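Local coordinates for Lmo1340 protein (Listeria monocytogenes, PDB 4NLM), which is a surface protein of unknown function, probably a lipoprotein, whose chain contains a YqgU-like six-bladed beta-propeller domain, at residues A[183-195]-A[205-219]. Numbering follows the deposited sequence.
Sequences SWYGDNLVISNNK and LYLQDIRDSATKNLI
Leu-207 pushes its CD1 methyl into a hollow formed by Leu-189, Ile-191 and the ring of Tyr-185, coming to 3.7 Å from Ile-191 CG1. With CG anti to the backbone N (chi1 -177°), the branch leans across to the neighbouring strand. Further along this face Ile-191 CD1 meets Ile-219 CD1. The other face carries Val-190, whose CG1, in the conformer modelled, nests against Gln-208 CG and Ile-210 CG2, while Ile-210 CD1 reaches the edge of the Trp-184 ring. Gln-208 bends at chi2 (-113°), bringing NE2 to within 3.0 Å of Ser-192 OG and, from above the carbonyl plane, 3.3 Å of Val-190 O; both are hydrogen bonds. Where strand 189-194 begins and strand 203-209 ends, the Asn-188 amide lies over one face of the Arg-211 guanidinium, planes 19° apart, and Arg-211 grips the Asp-209 carboxylate side-on, NE to OD1 and NH1 to OD2. These strands are the antiparallel middle pair of a four-stranded propeller blade, with reciprocal backbone bonds joining Val-190 to Gln-208 and Ser-192 to Tyr-206. The chemistry implies a strand pair bonded through its backbone, largely apolar around Leu-207 and Ile-191, with Asn-193 and Asp-209 at the ends of that face and Gln-208 fixed by two acceptors on the other.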
# COMPACT_ATOMS: atom_id res chain seq x y z
N SER A 183 1.01 -2.83 11.73
CA SER A 183 1.14 -3.78 10.65
C SER A 183 1.05 -5.19 11.21
O SER A 183 1.49 -5.44 12.32
CB SER A 183 2.49 -3.66 9.96
OG SER A 183 2.62 -4.63 8.94
N TRP A 184 0.50 -6.11 10.45
CA TRP A 184 0.55 -7.50 10.85
C TRP A 184 2.01 -7.96 10.79
O TRP A 184 2.82 -7.47 9.98
CB TRP A 184 -0.23 -8.37 9.90
CG TRP A 184 -1.68 -8.27 9.98
CD1 TRP A 184 -2.50 -7.67 9.10
CD2 TRP A 184 -2.51 -8.87 10.97
NE1 TRP A 184 -3.82 -7.84 9.48
CE2 TRP A 184 -3.84 -8.56 10.64
CE3 TRP A 184 -2.25 -9.63 12.11
CZ2 TRP A 184 -4.91 -9.04 11.38
CZ3 TRP A 184 -3.31 -10.06 12.87
CH2 TRP A 184 -4.64 -9.76 12.50
N TYR A 185 2.33 -8.94 11.60
CA TYR A 185 3.64 -9.56 11.56
C TYR A 185 3.54 -11.09 11.45
O TYR A 185 4.52 -11.74 11.17
CB TYR A 185 4.53 -9.09 12.71
CG TYR A 185 5.98 -9.51 12.54
CD1 TYR A 185 6.76 -9.01 11.48
CD2 TYR A 185 6.57 -10.39 13.42
CE1 TYR A 185 8.09 -9.40 11.33
CE2 TYR A 185 7.88 -10.79 13.27
CZ TYR A 185 8.63 -10.29 12.23
OH TYR A 185 9.94 -10.71 12.11
N GLY A 186 2.34 -11.63 11.60
CA GLY A 186 2.09 -13.06 11.51
C GLY A 186 0.60 -13.33 11.70
O GLY A 186 -0.22 -12.40 11.74
N ASP A 187 0.26 -14.60 11.87
CA ASP A 187 -1.11 -15.03 12.05
C ASP A 187 -1.81 -14.23 13.16
O ASP A 187 -2.91 -13.72 12.95
CB ASP A 187 -1.12 -16.53 12.37
CG ASP A 187 -2.52 -17.14 12.47
OD1 ASP A 187 -3.49 -16.62 11.87
OD2 ASP A 187 -2.65 -18.19 13.14
N ASN A 188 -1.14 -14.08 14.30
CA ASN A 188 -1.72 -13.39 15.47
C ASN A 188 -0.85 -12.30 16.08
O ASN A 188 -1.06 -11.91 17.21
CB ASN A 188 -2.02 -14.41 16.58
CG ASN A 188 -3.18 -15.35 16.25
OD1 ASN A 188 -4.29 -14.90 15.95
ND2 ASN A 188 -2.92 -16.64 16.29
N LEU A 189 0.12 -11.82 15.33
CA LEU A 189 1.06 -10.83 15.83
C LEU A 189 0.94 -9.51 15.08
O LEU A 189 0.75 -9.50 13.86
CB LEU A 189 2.50 -11.30 15.66
CG LEU A 189 2.92 -12.52 16.47
CD1 LEU A 189 4.31 -13.00 16.10
CD2 LEU A 189 2.84 -12.27 17.97
N VAL A 190 1.06 -8.41 15.81
CA VAL A 190 1.03 -7.08 15.21
C VAL A 190 2.18 -6.28 15.77
O VAL A 190 2.60 -6.48 16.90
CB VAL A 190 -0.31 -6.34 15.48
CG1 VAL A 190 -0.51 -6.08 16.97
CG2 VAL A 190 -0.36 -5.02 14.74
N ILE A 191 2.76 -5.44 14.92
CA ILE A 191 3.77 -4.50 15.32
C ILE A 191 3.12 -3.11 15.26
O ILE A 191 2.32 -2.82 14.35
CB ILE A 191 5.00 -4.53 14.37
CG1 ILE A 191 5.78 -5.84 14.48
CG2 ILE A 191 5.96 -3.39 14.66
CD1 ILE A 191 6.85 -6.02 13.43
N SER A 192 3.44 -2.31 16.25
CA SER A 192 2.94 -0.94 16.28
C SER A 192 4.07 0.03 16.58
O SER A 192 5.03 -0.34 17.28
CB SER A 192 1.82 -0.79 17.31
OG SER A 192 2.25 -1.09 18.63
N ASN A 193 3.95 1.25 16.06
CA ASN A 193 4.91 2.29 16.36
C ASN A 193 4.22 3.21 17.33
O ASN A 193 3.32 3.95 16.96
CB ASN A 193 5.32 3.06 15.10
CG ASN A 193 6.48 4.01 15.34
OD1 ASN A 193 7.00 4.10 16.43
ND2 ASN A 193 6.90 4.70 14.29
N ASN A 194 4.66 3.16 18.59
CA ASN A 194 4.01 3.89 19.66
C ASN A 194 4.73 5.19 19.93
O ASN A 194 5.89 5.21 20.36
CB ASN A 194 3.94 3.02 20.92
CG ASN A 194 3.07 1.76 20.76
OD1 ASN A 194 2.66 1.40 19.66
ND2 ASN A 194 2.82 1.09 21.87
N LYS A 195 4.05 6.29 19.63
CA LYS A 195 4.63 7.62 19.79
C LYS A 195 4.20 8.18 21.13
O LYS A 195 3.05 8.01 21.54
CB LYS A 195 4.18 8.49 18.64
CG LYS A 195 4.66 7.94 17.32
CD LYS A 195 4.42 8.87 16.17
CE LYS A 195 4.94 8.24 14.90
NZ LYS A 195 4.88 9.15 13.74
N LEU A 205 8.92 0.83 18.35
CA LEU A 205 8.18 -0.29 17.78
C LEU A 205 8.02 -1.41 18.78
O LEU A 205 9.00 -1.85 19.36
CB LEU A 205 8.89 -0.85 16.57
CG LEU A 205 9.21 0.06 15.41
CD1 LEU A 205 9.70 -0.78 14.26
CD2 LEU A 205 7.94 0.79 15.03
N TYR A 206 6.78 -1.87 18.93
CA TYR A 206 6.40 -2.94 19.82
C TYR A 206 5.76 -4.08 19.06
O TYR A 206 5.05 -3.87 18.09
CB TYR A 206 5.40 -2.43 20.87
CG TYR A 206 6.03 -1.57 21.92
CD1 TYR A 206 6.20 -0.22 21.72
CD2 TYR A 206 6.44 -2.11 23.12
CE1 TYR A 206 6.79 0.58 22.67
CE2 TYR A 206 7.03 -1.32 24.09
CZ TYR A 206 7.21 0.03 23.85
OH TYR A 206 7.78 0.84 24.81
N LEU A 207 6.02 -5.30 19.53
CA LEU A 207 5.42 -6.52 19.00
C LEU A 207 4.44 -7.04 20.06
O LEU A 207 4.75 -7.02 21.26
CB LEU A 207 6.47 -7.60 18.79
CG LEU A 207 6.00 -8.92 18.17
CD1 LEU A 207 5.45 -8.72 16.76
CD2 LEU A 207 7.14 -9.94 18.14
N GLN A 208 3.28 -7.49 19.63
CA GLN A 208 2.30 -8.06 20.56
C GLN A 208 1.42 -9.05 19.86
O GLN A 208 1.20 -9.00 18.65
CB GLN A 208 1.41 -6.97 21.13
CG GLN A 208 0.85 -6.03 20.07
CD GLN A 208 1.39 -4.60 20.17
OE1 GLN A 208 1.19 -3.95 21.22
NE2 GLN A 208 2.04 -4.08 19.09
N ASP A 209 0.91 -10.00 20.63
CA ASP A 209 -0.08 -10.94 20.15
C ASP A 209 -1.43 -10.24 20.29
O ASP A 209 -1.75 -9.70 21.34
CB ASP A 209 -0.01 -12.22 20.97
CG ASP A 209 -0.87 -13.33 20.40
OD1 ASP A 209 -2.08 -13.13 20.21
OD2 ASP A 209 -0.30 -14.41 20.11
N ILE A 210 -2.24 -10.28 19.24
CA ILE A 210 -3.53 -9.55 19.21
C ILE A 210 -4.58 -10.04 20.19
O ILE A 210 -5.61 -9.39 20.42
CB ILE A 210 -4.18 -9.57 17.81
CG1 ILE A 210 -4.54 -10.99 17.38
CG2 ILE A 210 -3.28 -8.89 16.80
CD1 ILE A 210 -5.33 -11.06 16.09
N ARG A 211 -4.33 -11.20 20.75
CA ARG A 211 -5.24 -11.79 21.69
C ARG A 211 -4.98 -11.34 23.12
O ARG A 211 -5.88 -11.41 23.97
CB ARG A 211 -5.08 -13.30 21.59
CG ARG A 211 -5.57 -13.86 20.26
CD ARG A 211 -5.23 -15.33 20.12
NE ARG A 211 -3.79 -15.54 20.04
CZ ARG A 211 -3.17 -16.71 19.99
NH1 ARG A 211 -1.85 -16.74 19.90
NH2 ARG A 211 -3.85 -17.86 20.04
N ASP A 212 -3.76 -10.89 23.40
CA ASP A 212 -3.37 -10.49 24.76
C ASP A 212 -2.35 -9.37 24.80
O ASP A 212 -1.16 -9.58 24.53
CB ASP A 212 -2.79 -11.71 25.48
CG ASP A 212 -2.35 -11.40 26.90
OD1 ASP A 212 -2.75 -10.34 27.43
OD2 ASP A 212 -1.61 -12.22 27.49
N SER A 213 -2.80 -8.17 25.18
CA SER A 213 -1.90 -7.01 25.21
C SER A 213 -0.79 -7.14 26.25
O SER A 213 0.19 -6.41 26.19
CB SER A 213 -2.69 -5.72 25.43
OG SER A 213 -3.44 -5.78 26.63
N ALA A 214 -0.92 -8.06 27.20
CA ALA A 214 0.15 -8.26 28.17
C ALA A 214 1.43 -8.76 27.48
O ALA A 214 2.53 -8.66 28.03
CB ALA A 214 -0.29 -9.24 29.26
N THR A 215 1.29 -9.28 26.26
CA THR A 215 2.44 -9.78 25.49
C THR A 215 3.29 -8.68 24.85
O THR A 215 4.33 -8.98 24.27
CB THR A 215 2.00 -10.73 24.35
OG1 THR A 215 1.20 -10.00 23.41
CG2 THR A 215 1.20 -11.90 24.87
N LYS A 216 2.86 -7.43 24.95
CA LYS A 216 3.57 -6.27 24.34
C LYS A 216 5.07 -6.21 24.72
O LYS A 216 5.42 -6.27 25.91
CB LYS A 216 2.85 -5.00 24.80
CG LYS A 216 3.56 -3.69 24.54
CD LYS A 216 2.89 -2.61 25.37
CE LYS A 216 3.68 -1.32 25.36
NZ LYS A 216 3.57 -0.66 24.04
N ASN A 217 5.93 -6.07 23.71
CA ASN A 217 7.37 -6.03 23.91
C ASN A 217 8.10 -5.12 22.92
O ASN A 217 7.84 -5.16 21.71
CB ASN A 217 7.93 -7.45 23.80
CG ASN A 217 9.45 -7.51 23.87
OD1 ASN A 217 10.06 -6.77 24.63
ND2 ASN A 217 10.06 -8.38 23.07
N LEU A 218 9.01 -4.31 23.44
CA LEU A 218 9.82 -3.38 22.63
C LEU A 218 10.77 -4.15 21.73
O LEU A 218 11.58 -4.96 22.22
CB LEU A 218 10.65 -2.48 23.54
CG LEU A 218 11.69 -1.63 22.82
CD1 LEU A 218 10.99 -0.54 22.06
CD2 LEU A 218 12.70 -1.05 23.79
N ILE A 219 10.70 -3.91 20.42
CA ILE A 219 11.58 -4.60 19.49
C ILE A 219 12.57 -3.65 18.78
O ILE A 219 13.68 -4.05 18.48
CB ILE A 219 10.82 -5.49 18.48
CG1 ILE A 219 9.75 -4.70 17.74
CG2 ILE A 219 10.19 -6.69 19.21
CD1 ILE A 219 9.20 -5.39 16.51